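Long-range contacts in oligopeptide-binding protein oppA (Lactococcus lactis, PDB 3DRF), which binds oligopeptides in a voluminous cavity that closes like a Venus fly-trap, for uptake by an ABC transporter: residues L304-L309 with D467-S472; L411-R416 with V438-Y443; N331-I336 with K532-I537. All blocks are in the same frame, centred on the assembly; numbering follows the deposited sequence. Where two conformers were deposited one is given.

Contact 1: L304-L309 with D467-S472; sequences LMYYNL and DITDGS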
ATOM      1  N   LEU A 304       2.324 -10.488   3.984  1.00  6.97           N
ATOM      2  CA  LEU A 304       3.077 -10.764   5.198  1.00  6.87           C
ATOM      3  C   LEU A 304       2.148 -10.992   6.359  1.00  6.31           C
ATOM      4  O   LEU A 304       1.074 -10.533   6.406  1.00  6.91           O
ATOM      5  CB  LEU A 304       4.107  -9.640   5.505  1.00  8.07           C
ATOM      6  CG  LEU A 304       3.490  -8.335   6.007  1.00  8.86           C
ATOM      7  CD1 LEU A 304       4.661  -7.466   6.495  1.00 11.36           C
ATOM      8  CD2 LEU A 304       2.673  -7.576   4.890  1.00 11.42           C
ATOM      9  N   MET A 305       2.645 -11.803   7.263  1.00  6.72           N
ATOM     10  CA  MET A 305       1.955 -12.066   8.493  1.00  6.34           C
ATOM     11  C   MET A 305       2.507 -11.139   9.611  1.00  6.43           C
ATOM     12  O   MET A 305       3.678 -11.044   9.847  1.00  7.20           O
ATOM     13  CB  MET A 305       2.204 -13.551   8.858  1.00  7.09           C
ATOM     14  CG  MET A 305       1.477 -14.002  10.158  1.00  7.27           C
ATOM     15  SD  MET A 305       1.418 -15.834  10.343  1.00  8.23           S
ATOM     16  CE  MET A 305       3.200 -16.211  10.490  1.00  9.27           C
ATOM     17  N   TYR A 306       1.602 -10.464  10.297  1.00  6.02           N
ATOM     18  CA  TYR A 306       1.908  -9.533  11.385  1.00  6.46           C
ATOM     19  C   TYR A 306       1.620 -10.138  12.743  1.00  6.11           C
ATOM     20  O   TYR A 306       0.631 -10.826  12.907  1.00  6.83           O
ATOM     21  CB  TYR A 306       0.976  -8.302  11.296  1.00  6.88           C
ATOM     22  CG  TYR A 306       1.355  -7.298  10.207  1.00  6.21           C
ATOM     23  CD1 TYR A 306       2.198  -6.191  10.484  1.00  5.96           C
ATOM     24  CD2 TYR A 306       0.904  -7.437   8.918  1.00  7.59           C
ATOM     25  CE1 TYR A 306       2.542  -5.254   9.519  1.00  6.62           C
ATOM     26  CE2 TYR A 306       1.240  -6.490   7.943  1.00  9.18           C
ATOM     27  CZ  TYR A 306       2.047  -5.423   8.258  1.00  7.71           C
ATOM     28  OH  TYR A 306       2.375  -4.541   7.247  1.00  9.69           O
ATOM     29  N   TYR A 307       2.454  -9.776  13.711  1.00  5.88           N
ATOM     30  CA  TYR A 307       2.209 -10.065  15.143  1.00  5.77           C
ATOM     31  C   TYR A 307       1.906  -8.744  15.877  1.00  5.46           C
ATOM     32  O   TYR A 307       2.596  -7.771  15.689  1.00  6.28           O
ATOM     33  CB  TYR A 307       3.439 -10.728  15.732  1.00  6.28           C
ATOM     34  CG  TYR A 307       3.799 -12.080  15.106  1.00  6.23           C
ATOM     35  CD1 TYR A 307       2.847 -13.099  14.938  1.00  7.18           C
ATOM     36  CD2 TYR A 307       5.101 -12.310  14.673  1.00  5.72           C
ATOM     37  CE1 TYR A 307       3.197 -14.324  14.395  1.00  7.36           C
ATOM     38  CE2 TYR A 307       5.483 -13.543  14.135  1.00  6.56           C
ATOM     39  CZ  TYR A 307       4.506 -14.529  14.007  1.00  6.03           C
ATOM     40  OH  TYR A 307       4.849 -15.750  13.510  1.00  7.09           O
ATOM     41  N   ASN A 308       0.945  -8.791  16.785  1.00  5.62           N
ATOM     42  CA  ASN A 308       0.545  -7.595  17.521  1.00  6.12           C
ATOM     43  C   ASN A 308       1.403  -7.500  18.782  1.00  5.72           C
ATOM     44  O   ASN A 308       1.267  -8.274  19.699  1.00  6.41           O
ATOM     45  CB  ASN A 308      -0.952  -7.698  17.862  1.00  6.30           C
ATOM     46  CG  ASN A 308      -1.514  -6.393  18.400  1.00  5.83           C
ATOM     47  OD1 ASN A 308      -0.909  -5.381  18.356  1.00  6.71           O
ATOM     48  ND2 ASN A 308      -2.723  -6.465  18.904  1.00  7.34           N
ATOM     49  N   LEU A 309       2.282  -6.496  18.803  1.00  5.92           N
ATOM     50  CA  LEU A 309       3.312  -6.375  19.842  1.00  6.64           C
ATOM     51  C   LEU A 309       3.288  -5.064  20.614  1.00  6.77           C
ATOM     52  O   LEU A 309       4.115  -4.832  21.401  1.00  6.87           O
ATOM     53  CB  LEU A 309       4.699  -6.521  19.183  1.00  7.07           C
ATOM     54  CG  LEU A 309       4.905  -7.870  18.460  1.00  7.78           C
ATOM     55  CD1 LEU A 309       6.280  -7.808  17.725  1.00  9.18           C
ATOM     56  CD2 LEU A 309       4.876  -9.109  19.381  1.00  9.11           C
ATOM     57  N   ASP A 467      -3.847 -11.256  17.820  1.00  6.68           N
ATOM     58  CA  ASP A 467      -2.450 -11.626  17.920  1.00  6.12           C
ATOM     59  C   ASP A 467      -1.710 -11.777  16.584  1.00  5.96           C
ATOM     60  O   ASP A 467      -0.583 -11.362  16.484  1.00  6.27           O
ATOM     61  CB  ASP A 467      -2.319 -12.952  18.715  1.00  6.29           C
ATOM     62  CG  ASP A 467      -2.892 -12.831  20.122  1.00  7.15           C
ATOM     63  OD1 ASP A 467      -2.349 -12.015  20.835  1.00  7.57           O
ATOM     64  OD2 ASP A 467      -3.843 -13.546  20.427  1.00  8.02           O
ATOM     65  N   ILE A 468      -2.368 -12.415  15.625  1.00  5.86           N
ATOM     66  CA  ILE A 468      -1.783 -12.683  14.292  1.00  6.33           C
ATOM     67  C   ILE A 468      -2.790 -12.131  13.296  1.00  6.33           C
ATOM     68  O   ILE A 468      -3.965 -12.290  13.452  1.00  6.63           O
ATOM     69  CB  ILE A 468      -1.658 -14.209  14.045  1.00  6.31           C
ATOM     70  CG1 ILE A 468      -0.792 -14.904  15.130  1.00  6.39           C
ATOM     71  CG2 ILE A 468      -1.060 -14.518  12.624  1.00  7.64           C
ATOM     72  CD1 ILE A 468      -0.938 -16.478  15.080  1.00  8.54           C
ATOM     73  N   THR A 469      -2.305 -11.490  12.238  1.00  6.38           N
ATOM     74  CA  THR A 469      -3.140 -11.114  11.093  1.00  6.28           C
ATOM     75  C   THR A 469      -2.258 -11.206   9.839  1.00  6.49           C
ATOM     76  O   THR A 469      -1.107 -11.354   9.903  1.00  7.19           O
ATOM     77  CB  THR A 469      -3.842  -9.731  11.295  1.00  6.83           C
ATOM     78  OG1 THR A 469      -4.895  -9.627  10.318  1.00  6.70           O
ATOM     79  CG2 THR A 469      -2.868  -8.588  11.035  1.00  7.23           C
ATOM     80  N   ASP A 470      -2.917 -11.073   8.693  1.00  7.15           N
ATOM     81  CA  ASP A 470      -2.279 -11.044   7.364  1.00  7.45           C
ATOM     82  C   ASP A 470      -2.536  -9.697   6.742  1.00  8.03           C
ATOM     83  O   ASP A 470      -3.638  -9.235   6.766  1.00  9.05           O
ATOM     84  CB  ASP A 470      -2.906 -12.114   6.457  1.00  8.33           C
ATOM     85  CG  ASP A 470      -2.738 -13.525   7.014  1.00  8.32           C
ATOM     86  OD1 ASP A 470      -1.606 -13.847   7.379  1.00  8.96           O
ATOM     87  OD2 ASP A 470      -3.702 -14.246   7.058  1.00  9.71           O
ATOM     88  N   GLY A 471      -1.473  -9.074   6.240  1.00  7.79           N
ATOM     89  CA  GLY A 471      -1.602  -7.847   5.476  1.00  8.41           C
ATOM     90  C   GLY A 471      -1.069  -8.077   4.059  1.00  8.33           C
ATOM     91  O   GLY A 471      -0.377  -9.005   3.768  1.00 11.27           O
ATOM     92  N   SER A 472      -1.471  -7.208   3.161  0.50  8.23           N
ATOM     93  CA  SER A 472      -0.961  -7.207   1.786  0.50  8.41           C
ATOM     94  C   SER A 472      -0.791  -5.750   1.382  0.50  8.07           C
ATOM     95  O   SER A 472      -1.588  -4.898   1.792  0.50  7.99           O
ATOM     96  CB  SER A 472      -1.927  -7.900   0.822  0.50  9.06           C
ATOM     97  OG  SER A 472      -2.048  -9.289   1.097  0.50 11.51           O
TER

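Contact 2: L411-R416 with V438-Y443; sequences LVYAAR and VKVSLY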
ATOM      1  N   LEU A 411      -3.773 -18.145  20.805  1.00  7.76           N
ATOM      2  CA  LEU A 411      -3.718 -16.855  20.073  1.00  7.59           C
ATOM      3  C   LEU A 411      -4.938 -16.687  19.174  1.00  7.40           C
ATOM      4  O   LEU A 411      -5.496 -17.612  18.682  1.00  7.91           O
ATOM      5  CB  LEU A 411      -2.430 -16.759  19.209  1.00  8.12           C
ATOM      6  CG  LEU A 411      -1.124 -16.970  20.018  1.00  8.01           C
ATOM      7  CD1 LEU A 411       0.089 -17.165  19.076  1.00  8.98           C
ATOM      8  CD2 LEU A 411      -0.863 -15.803  20.905  1.00  9.33           C
ATOM      9  N   VAL A 412      -5.248 -15.425  18.945  1.00  6.66           N
ATOM     10  CA  VAL A 412      -6.332 -15.041  18.046  1.00  6.63           C
ATOM     11  C   VAL A 412      -5.769 -14.606  16.693  1.00  6.34           C
ATOM     12  O   VAL A 412      -4.963 -13.728  16.622  1.00  6.65           O
ATOM     13  CB  VAL A 412      -7.158 -13.869  18.668  1.00  7.24           C
ATOM     14  CG1 VAL A 412      -8.158 -13.333  17.638  1.00  8.26           C
ATOM     15  CG2 VAL A 412      -7.864 -14.302  19.985  1.00  9.08           C
ATOM     16  N   TYR A 413      -6.304 -15.210  15.653  1.00  6.85           N
ATOM     17  CA  TYR A 413      -5.888 -14.949  14.266  1.00  7.21           C
ATOM     18  C   TYR A 413      -6.988 -14.175  13.550  1.00  7.10           C
ATOM     19  O   TYR A 413      -8.033 -14.712  13.243  1.00  7.34           O
ATOM     20  CB  TYR A 413      -5.707 -16.275  13.572  1.00  7.58           C
ATOM     21  CG  TYR A 413      -5.277 -16.302  12.072  1.00  7.42           C
ATOM     22  CD1 TYR A 413      -4.646 -15.219  11.430  1.00  7.71           C
ATOM     23  CD2 TYR A 413      -5.481 -17.461  11.310  1.00  7.47           C
ATOM     24  CE1 TYR A 413      -4.263 -15.320  10.092  1.00  8.75           C
ATOM     25  CE2 TYR A 413      -5.099 -17.557  10.036  1.00  8.50           C
ATOM     26  CZ  TYR A 413      -4.492 -16.468   9.423  1.00  7.83           C
ATOM     27  OH  TYR A 413      -4.086 -16.527   8.126  1.00  8.62           O
ATOM     28  N   ALA A 414      -6.720 -12.902  13.312  1.00  7.03           N
ATOM     29  CA  ALA A 414      -7.642 -12.035  12.544  1.00  7.12           C
ATOM     30  C   ALA A 414      -7.453 -12.254  11.005  1.00  7.39           C
ATOM     31  O   ALA A 414      -6.942 -11.420  10.306  1.00  8.18           O
ATOM     32  CB  ALA A 414      -7.435 -10.535  12.914  1.00  7.42           C
ATOM     33  N   ALA A 415      -7.810 -13.426  10.528  1.00  7.49           N
ATOM     34  CA  ALA A 415      -7.760 -13.748   9.117  1.00  8.16           C
ATOM     35  C   ALA A 415      -8.862 -12.963   8.396  1.00  8.29           C
ATOM     36  O   ALA A 415      -9.915 -12.680   8.920  1.00  8.25           O
ATOM     37  CB  ALA A 415      -7.924 -15.264   8.915  1.00  9.17           C
ATOM     38  N   ARG A 416      -8.537 -12.619   7.160  1.00  8.74           N
ATOM     39  CA  ARG A 416      -9.391 -11.782   6.320  1.00  9.67           C
ATOM     40  C   ARG A 416     -10.226 -12.573   5.298  1.00 10.01           C
ATOM     41  O   ARG A 416      -9.858 -13.619   4.868  1.00 10.11           O
ATOM     42  CB  ARG A 416      -8.515 -10.766   5.569  1.00 10.74           C
ATOM     43  CG  ARG A 416      -7.604  -9.917   6.492  1.00 12.83           C
ATOM     44  CD  ARG A 416      -7.011  -8.725   5.756  1.00 16.14           C
ATOM     45  NE  ARG A 416      -6.172  -9.151   4.679  1.00 18.86           N
ATOM     46  CZ  ARG A 416      -5.525  -8.320   3.901  1.00 21.82           C
ATOM     47  NH1 ARG A 416      -5.658  -7.044   4.057  1.00 24.36           N
ATOM     48  NH2 ARG A 416      -4.830  -8.781   2.916  1.00 23.42           N
ATOM     49  N   VAL A 438       0.346 -24.965  19.238  1.00  8.73           N
ATOM     50  CA  VAL A 438      -0.183 -23.600  19.355  1.00  8.60           C
ATOM     51  C   VAL A 438      -1.666 -23.623  18.985  1.00  8.68           C
ATOM     52  O   VAL A 438      -2.037 -24.048  17.923  1.00  9.11           O
ATOM     53  CB  VAL A 438       0.591 -22.644  18.426  1.00  8.72           C
ATOM     54  CG1 VAL A 438       0.011 -21.192  18.563  1.00  8.85           C
ATOM     55  CG2 VAL A 438       2.089 -22.687  18.802  1.00  9.56           C
ATOM     56  N   LYS A 439      -2.492 -23.164  19.898  1.00  8.96           N
ATOM     57  CA  LYS A 439      -3.923 -23.085  19.692  1.00  9.54           C
ATOM     58  C   LYS A 439      -4.293 -21.713  19.109  1.00  9.21           C
ATOM     59  O   LYS A 439      -4.106 -20.712  19.696  1.00 11.03           O
ATOM     60  CB  LYS A 439      -4.710 -23.297  20.991  1.00 10.21           C
ATOM     61  CG  LYS A 439      -6.216 -23.417  20.733  1.00 13.51           C
ATOM     62  CD  LYS A 439      -7.011 -23.269  22.019  1.00 18.35           C
ATOM     63  CE  LYS A 439      -6.956 -24.510  22.748  1.00 21.74           C
ATOM     64  NZ  LYS A 439      -7.826 -24.514  23.987  1.00 24.40           N
ATOM     65  N   VAL A 440      -4.803 -21.739  17.899  1.00  8.77           N
ATOM     66  CA  VAL A 440      -5.129 -20.503  17.173  1.00  8.35           C
ATOM     67  C   VAL A 440      -6.618 -20.542  16.771  1.00  8.59           C
ATOM     68  O   VAL A 440      -7.080 -21.510  16.249  1.00  9.25           O
ATOM     69  CB  VAL A 440      -4.208 -20.369  15.920  1.00  8.46           C
ATOM     70  CG1 VAL A 440      -4.594 -19.108  15.102  1.00  8.58           C
ATOM     71  CG2 VAL A 440      -2.774 -20.281  16.319  1.00  8.78           C
ATOM     72  N   SER A 441      -7.326 -19.472  17.043  0.50  9.28           N
ATOM     73  CA  SER A 441      -8.731 -19.381  16.675  0.50  9.81           C
ATOM     74  C   SER A 441      -9.016 -18.069  15.964  0.50  9.17           C
ATOM     75  O   SER A 441      -8.392 -17.040  16.238  0.50  9.07           O
ATOM     76  CB  SER A 441      -9.630 -19.543  17.896  0.50 10.46           C
ATOM     77  OG  SER A 441      -9.414 -18.523  18.836  0.50 13.58           O
ATOM     78  N   LEU A 442      -9.981 -18.115  15.023  1.00  8.29           N
ATOM     79  CA  LEU A 442     -10.360 -16.951  14.231  1.00  8.32           C
ATOM     80  C   LEU A 442     -10.956 -15.857  15.109  1.00  8.42           C
ATOM     81  O   LEU A 442     -11.713 -16.138  16.040  1.00  9.79           O
ATOM     82  CB  LEU A 442     -11.352 -17.348  13.136  1.00  8.72           C
ATOM     83  CG  LEU A 442     -10.821 -18.276  12.042  1.00  9.45           C
ATOM     84  CD1 LEU A 442     -11.914 -18.602  11.036  1.00 11.57           C
ATOM     85  CD2 LEU A 442      -9.617 -17.654  11.348  1.00 10.46           C
ATOM     86  N   TYR A 443     -10.704 -14.612  14.755  1.00  7.65           N
ATOM     87  CA  TYR A 443     -11.334 -13.458  15.412  1.00  8.44           C
ATOM     88  C   TYR A 443     -12.859 -13.531  15.232  1.00  8.54           C
ATOM     89  O   TYR A 443     -13.367 -13.558  14.162  1.00  9.00           O
ATOM     90  CB  TYR A 443     -10.804 -12.164  14.782  1.00  8.25           C
ATOM     91  CG  TYR A 443     -11.240 -10.897  15.504  1.00  8.16           C
ATOM     92  CD1 TYR A 443     -10.363 -10.258  16.367  1.00  7.82           C
ATOM     93  CD2 TYR A 443     -12.508 -10.360  15.312  1.00  9.71           C
ATOM     94  CE1 TYR A 443     -10.723  -9.115  17.037  1.00  9.10           C
ATOM     95  CE2 TYR A 443     -12.870  -9.221  15.974  1.00  9.77           C
ATOM     96  CZ  TYR A 443     -11.980  -8.606  16.824  1.00 10.17           C
ATOM     97  OH  TYR A 443     -12.403  -7.480  17.485  1.00 10.83           O
TER
HETATM   98  O   HOH W   1      -7.007 -19.536  20.461  1.00 17.84           O

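Contact 3: N331-I336 with K532-I537; sequences NVRQAI and KKAYVI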
ATOM      1  N   ASN A 331      11.425 -16.834  19.989  1.00  9.00           N
ATOM      2  CA  ASN A 331      11.268 -18.244  19.548  1.00  9.57           C
ATOM      3  C   ASN A 331       9.855 -18.572  19.102  1.00  8.73           C
ATOM      4  O   ASN A 331       9.675 -19.333  18.234  1.00  8.88           O
ATOM      5  CB  ASN A 331      11.697 -19.203  20.680  1.00  9.94           C
ATOM      6  CG  ASN A 331      13.212 -19.365  20.762  1.00 11.06           C
ATOM      7  OD1 ASN A 331      13.913 -18.468  20.499  1.00 11.34           O
ATOM      8  ND2 ASN A 331      13.675 -20.540  21.127  1.00 10.86           N
ATOM      9  N   VAL A 332       8.869 -18.017  19.818  1.00  8.10           N
ATOM     10  CA  VAL A 332       7.453 -18.200  19.427  1.00  7.60           C
ATOM     11  C   VAL A 332       7.128 -17.604  18.033  1.00  7.43           C
ATOM     12  O   VAL A 332       6.544 -18.202  17.237  1.00  7.58           O
ATOM     13  CB  VAL A 332       6.521 -17.630  20.522  1.00  7.79           C
ATOM     14  CG1 VAL A 332       5.035 -17.778  20.123  1.00  9.05           C
ATOM     15  CG2 VAL A 332       6.754 -18.428  21.851  1.00  7.89           C
ATOM     16  N   ARG A 333       7.568 -16.375  17.848  1.00  6.89           N
ATOM     17  CA  ARG A 333       7.378 -15.672  16.538  1.00  6.76           C
ATOM     18  C   ARG A 333       7.985 -16.468  15.385  1.00  6.62           C
ATOM     19  O   ARG A 333       7.399 -16.655  14.400  1.00  6.98           O
ATOM     20  CB  ARG A 333       8.016 -14.237  16.563  1.00  6.50           C
ATOM     21  CG  ARG A 333       7.280 -13.330  17.611  1.00  7.09           C
ATOM     22  CD  ARG A 333       7.640 -11.823  17.467  1.00  7.49           C
ATOM     23  NE  ARG A 333       9.104 -11.570  17.477  1.00  6.88           N
ATOM     24  CZ  ARG A 333       9.811 -11.284  18.566  1.00  7.49           C
ATOM     25  NH1 ARG A 333       9.247 -11.266  19.759  1.00  9.31           N
ATOM     26  NH2 ARG A 333      11.115 -11.044  18.489  1.00  8.51           N
ATOM     27  N   GLN A 334       9.209 -16.941  15.598  1.00  6.89           N
ATOM     28  CA  GLN A 334       9.911 -17.715  14.580  1.00  7.30           C
ATOM     29  C   GLN A 334       9.218 -19.067  14.324  1.00  7.20           C
ATOM     30  O   GLN A 334       9.005 -19.445  13.205  1.00  7.62           O
ATOM     31  CB  GLN A 334      11.372 -17.959  15.018  1.00  7.23           C
ATOM     32  CG  GLN A 334      12.267 -16.652  15.006  1.00  7.53           C
ATOM     33  CD  GLN A 334      13.658 -16.925  15.501  1.00  9.04           C
ATOM     34  OE1 GLN A 334      13.919 -17.974  15.988  1.00 10.87           O
ATOM     35  NE2 GLN A 334      14.549 -15.987  15.308  1.00  9.06           N
ATOM     36  N   ALA A 335       8.817 -19.727  15.416  1.00  7.00           N
ATOM     37  CA  ALA A 335       8.194 -21.069  15.322  1.00  7.07           C
ATOM     38  C   ALA A 335       6.883 -21.005  14.498  1.00  7.40           C
ATOM     39  O   ALA A 335       6.628 -21.811  13.673  1.00  7.87           O
ATOM     40  CB  ALA A 335       7.950 -21.696  16.758  1.00  7.87           C
ATOM     41  N   ILE A 336       6.095 -19.978  14.784  1.00  7.51           N
ATOM     42  CA  ILE A 336       4.791 -19.814  14.120  1.00  7.89           C
ATOM     43  C   ILE A 336       5.009 -19.571  12.596  1.00  7.77           C
ATOM     44  O   ILE A 336       4.292 -20.025  11.794  1.00  7.36           O
ATOM     45  CB  ILE A 336       3.973 -18.740  14.853  1.00  7.65           C
ATOM     46  CG1 ILE A 336       3.518 -19.303  16.209  1.00  9.06           C
ATOM     47  CG2 ILE A 336       2.720 -18.268  13.997  1.00  8.24           C
ATOM     48  CD1 ILE A 336       2.856 -18.250  17.157  1.00  9.99           C
ATOM     49  N   LYS A 532      15.030 -12.451  11.238  1.00  6.77           N
ATOM     50  CA  LYS A 532      15.492 -12.967  12.553  1.00  7.44           C
ATOM     51  C   LYS A 532      14.644 -12.420  13.714  1.00  7.17           C
ATOM     52  O   LYS A 532      14.249 -13.160  14.535  1.00  7.41           O
ATOM     53  CB  LYS A 532      16.973 -12.648  12.769  1.00  8.10           C
ATOM     54  CG  LYS A 532      17.475 -13.279  14.098  1.00 10.46           C
ATOM     55  CD  LYS A 532      18.990 -13.096  14.240  1.00 13.07           C
ATOM     56  CE  LYS A 532      19.517 -13.889  15.526  1.00 15.16           C
ATOM     57  NZ  LYS A 532      20.908 -13.426  16.010  1.00 18.78           N
ATOM     58  N   LYS A 533      14.346 -11.121  13.691  1.00  6.55           N
ATOM     59  CA  LYS A 533      13.503 -10.527  14.722  1.00  7.23           C
ATOM     60  C   LYS A 533      12.081 -11.119  14.634  1.00  7.30           C
ATOM     61  O   LYS A 533      11.442 -11.301  15.620  1.00  7.26           O
ATOM     62  CB  LYS A 533      13.419  -8.999  14.532  1.00  8.20           C
ATOM     63  CG  LYS A 533      14.726  -8.192  14.807  1.00 10.41           C
ATOM     64  CD  LYS A 533      15.004  -7.891  16.241  1.00 12.38           C
ATOM     65  CE  LYS A 533      16.288  -7.040  16.420  1.00 12.35           C
ATOM     66  NZ  LYS A 533      16.377  -6.550  17.920  1.00 13.10           N
ATOM     67  N   ALA A 534      11.621 -11.319  13.416  1.00  6.33           N
ATOM     68  CA  ALA A 534      10.364 -12.006  13.158  1.00  6.37           C
ATOM     69  C   ALA A 534       9.176 -11.272  13.806  1.00  6.28           C
ATOM     70  O   ALA A 534       8.237 -11.859  14.240  1.00  6.65           O
ATOM     71  CB  ALA A 534      10.456 -13.487  13.657  1.00  6.66           C
ATOM     72  N   TYR A 535       9.242  -9.948  13.766  1.00  5.99           N
ATOM     73  CA  TYR A 535       8.072  -9.148  14.115  1.00  5.63           C
ATOM     74  C   TYR A 535       6.989  -9.256  13.041  1.00  5.83           C
ATOM     75  O   TYR A 535       5.855  -9.122  13.356  1.00  6.32           O
ATOM     76  CB  TYR A 535       8.480  -7.681  14.280  1.00  6.18           C
ATOM     77  CG  TYR A 535       9.524  -7.401  15.382  1.00  6.43           C
ATOM     78  CD1 TYR A 535       9.499  -8.037  16.617  1.00  6.28           C
ATOM     79  CD2 TYR A 535      10.540  -6.466  15.176  1.00  6.82           C
ATOM     80  CE1 TYR A 535      10.438  -7.728  17.605  1.00  6.90           C
ATOM     81  CE2 TYR A 535      11.470  -6.170  16.163  1.00  6.74           C
ATOM     82  CZ  TYR A 535      11.391  -6.782  17.353  1.00  7.01           C
ATOM     83  OH  TYR A 535      12.269  -6.508  18.395  1.00  8.56           O
ATOM     84  N   VAL A 536       7.430  -9.520  11.808  1.00  6.04           N
ATOM     85  CA  VAL A 536       6.529  -9.873  10.703  1.00  7.00           C
ATOM     86  C   VAL A 536       7.220 -11.024   9.955  1.00  6.84           C
ATOM     87  O   VAL A 536       8.410 -11.177  10.037  1.00  7.32           O
ATOM     88  CB  VAL A 536       6.278  -8.662   9.761  1.00  6.69           C
ATOM     89  CG1 VAL A 536       5.589  -7.500  10.530  1.00  7.57           C
ATOM     90  CG2 VAL A 536       7.601  -8.193   9.102  1.00  8.69           C
ATOM     91  N   ILE A 537       6.414 -11.796   9.263  1.00  6.31           N
ATOM     92  CA  ILE A 537       6.911 -12.924   8.470  1.00  6.81           C
ATOM     93  C   ILE A 537       6.450 -12.705   6.996  1.00  7.05           C
ATOM     94  O   ILE A 537       5.316 -12.608   6.706  1.00  7.32           O
ATOM     95  CB  ILE A 537       6.307 -14.277   8.971  1.00  6.88           C
ATOM     96  CG1 ILE A 537       6.516 -14.517  10.504  1.00  7.60           C
ATOM     97  CG2 ILE A 537       6.861 -15.462   8.144  1.00  7.65           C
ATOM     98  CD1 ILE A 537       8.005 -14.648  10.934  1.00  9.03           C
TER

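Contact 1: L304-L309 with D467-S472
An antiparallel beta ladder at the middle of the mixed sheet pairs Leu-304 with Gly-471 and Tyr-306 with Thr-469 as hydrogen-bonded pairs, and Met-305 with Asp-470 and Tyr-307 with Ile-468 as non-hydrogen-bonded pairs. The two strand segments run at 140° to each other, so the ladder is clearly twisted. Tyr-306 N donates to Thr-469 O at 2.9 Å, and Gly-471 N reaches Leu-304 O at the same 2.9 Å; Thr-469 N and Leu-304 N return the bonds. Asn-308 N carries the pattern one step past the strand end, bonding Asp-467 O at 3.0 Å.

Ile-468 is shared by two partners on one face. Its CG2 branch lies 3.6 Å from Met-305 CG and equally close to SD, the two side chains meeting at a slant. The first torsion of Met-305 (chi1 -178°), with CG anti to the backbone N, brings CG and SD against this methyl. The CG1 branch of Ile-468 sits at the edge of the Tyr-307 ring, 4.1 Å from Tyr-307 CD1, the side chains running alongside in the same direction. The opposite face carries Tyr-306, whose ring points an edge at Gly-471: Gly-471 N lies in the ring plane, and CE2 comes to 4.0 Å of Gly-471 CA. This close approach passes over bare backbone, since Gly-471 has no side chain. Thr-469 CG2 packs on Tyr-306 CB at 3.9 Å.

Polar ends are tied outward: Thr-469 OG1 bonds Ala-414 O and Trp-453 NE1, while Asp-467 bridges to Arg-323 and accepts from Val-412 N. The backbone of Ser-472 bonds the bound peptide. Strand 536-549 flanks 304-307, strand 407-414 flanks 468-472, and helix 330-339 covers Met-305 and Tyr-307.

Contact 2: L411-R416 with V438-Y443
Tyr-413 and Val-440 meet across the two parallel strands of a beta-alpha-beta unit, in which helix 422-435 connects strand 407-414 to strand 439-442. At the root of Tyr-413, CB rests 3.4 Å from Val-440 CG1, a close apolar contact that also brushes CG. That CG lies anti to the backbone N (chi1 179°), which sends the ring alongside Leu-442, pointing the same way, with Tyr-413 CD2 at 4.1 Å from Leu-442 CD2. Ala-415, two residues on, puts its CB 3.6 Å above the centre of the Tyr-413 ring. The inverse gamma turn centred on Ala-414 is consistent with this return of the chain, as is a weak bond from Ala-415 N to Tyr-413 O. The same Ala-415 CB touches Leu-442 CD2, so the leucine wedges beside both ring and methyl. At the tip, Tyr-413 OH bonds Asp-470 OD2.

The backbone ladder fixes the register. Tyr-413 N donates to Ser-441 O at 2.8 Å in a nearly straight bond (175° at the hydrogen), and Leu-411 N finds Lys-439 O at 2.8 Å. Ser-441 N and Tyr-443 N donate in the other direction, to Leu-411 O and Tyr-413 O. In the last, Tyr-443 N stands above the carbonyl plane of Tyr-413, 52° out of it, and not on a lone pair. A water donates to Leu-411 O. On the face of the sheet that carries Ser-441, Val-412 CG1 leans on Tyr-443 CD1 at 4.0 Å.

Helix 422-435 packs under the face of Tyr-413 and Val-440; its Trp-433 touches the valine and meets the tyrosine ring edge-to-face. On the other flank of 411-414, strand 468-474 continues the sheet in parallel.

Contact 3: N331-I336 with K532-I537
One face of the Arg-333 guanidinium carries Tyr-535 CE1, 3.5 Å above the plane and offset toward the rim, the guanidinium and Tyr-535 ring planes 39° apart. Its edge turns to the carbonyls at the C-terminal end of helix 516-533, where the chain leaves through Ala-534 with positive phi before strand 536-549 begins. There NE and NH2 grip one atom side-on: Lys-533 O lies in the guanidinium plane, 3.0 Å from Arg-333 NE and 2.9 Å from NH2. A bend in the arginine chain (chi3 -53°) brings this edge round, while Arg-333 CB and CD pass 3.3 Å from Ala-534 O. The Tyr-535 ring has Lys-533 CB over one face, near the rim, and stacks with Phe-496; its OH bonds Asp-498.

Ala-534 CB fits between Arg-333 CB and Gln-334 CG, 3.9 Å from each. Through Arg-333 and Gln-334, helix 330-339 supplies donors to terminal carbonyls of another helix, and a positive guanidinium at that end would be expected to suit the helix dipole. Lys-532 O also accepts from Gln-330 NE2. Gln-334 NE2 approaches the same oxygen in the carbonyl plane, on a lone pair, at 2.9 Å from Lys-532 O.

Overall arrangement
From the N terminus, the chain first passes 304-309, the opening half of contact 1, then 331-336, which opens contact 3. Contact 2 starts at 411-416 and closes soonest, through helix 422-435, at 438-443. Contact 1 closes next at 467-472, and contact 3 last at 532-537. Contact 2 is thus enclosed by both other loops, whereas contacts 1 and 3 cross. The strands they join are neighbours in one mixed sheet, in the order 536-549, 292-307, 468-474, 407-414, 439-442, with helix 330-339 packed against it: Arg-333 O takes a weak bond from Tyr-307 OH, and Ile-336 packs on Leu-411. The centres of contacts 2 and 3 lie about 16 Å apart.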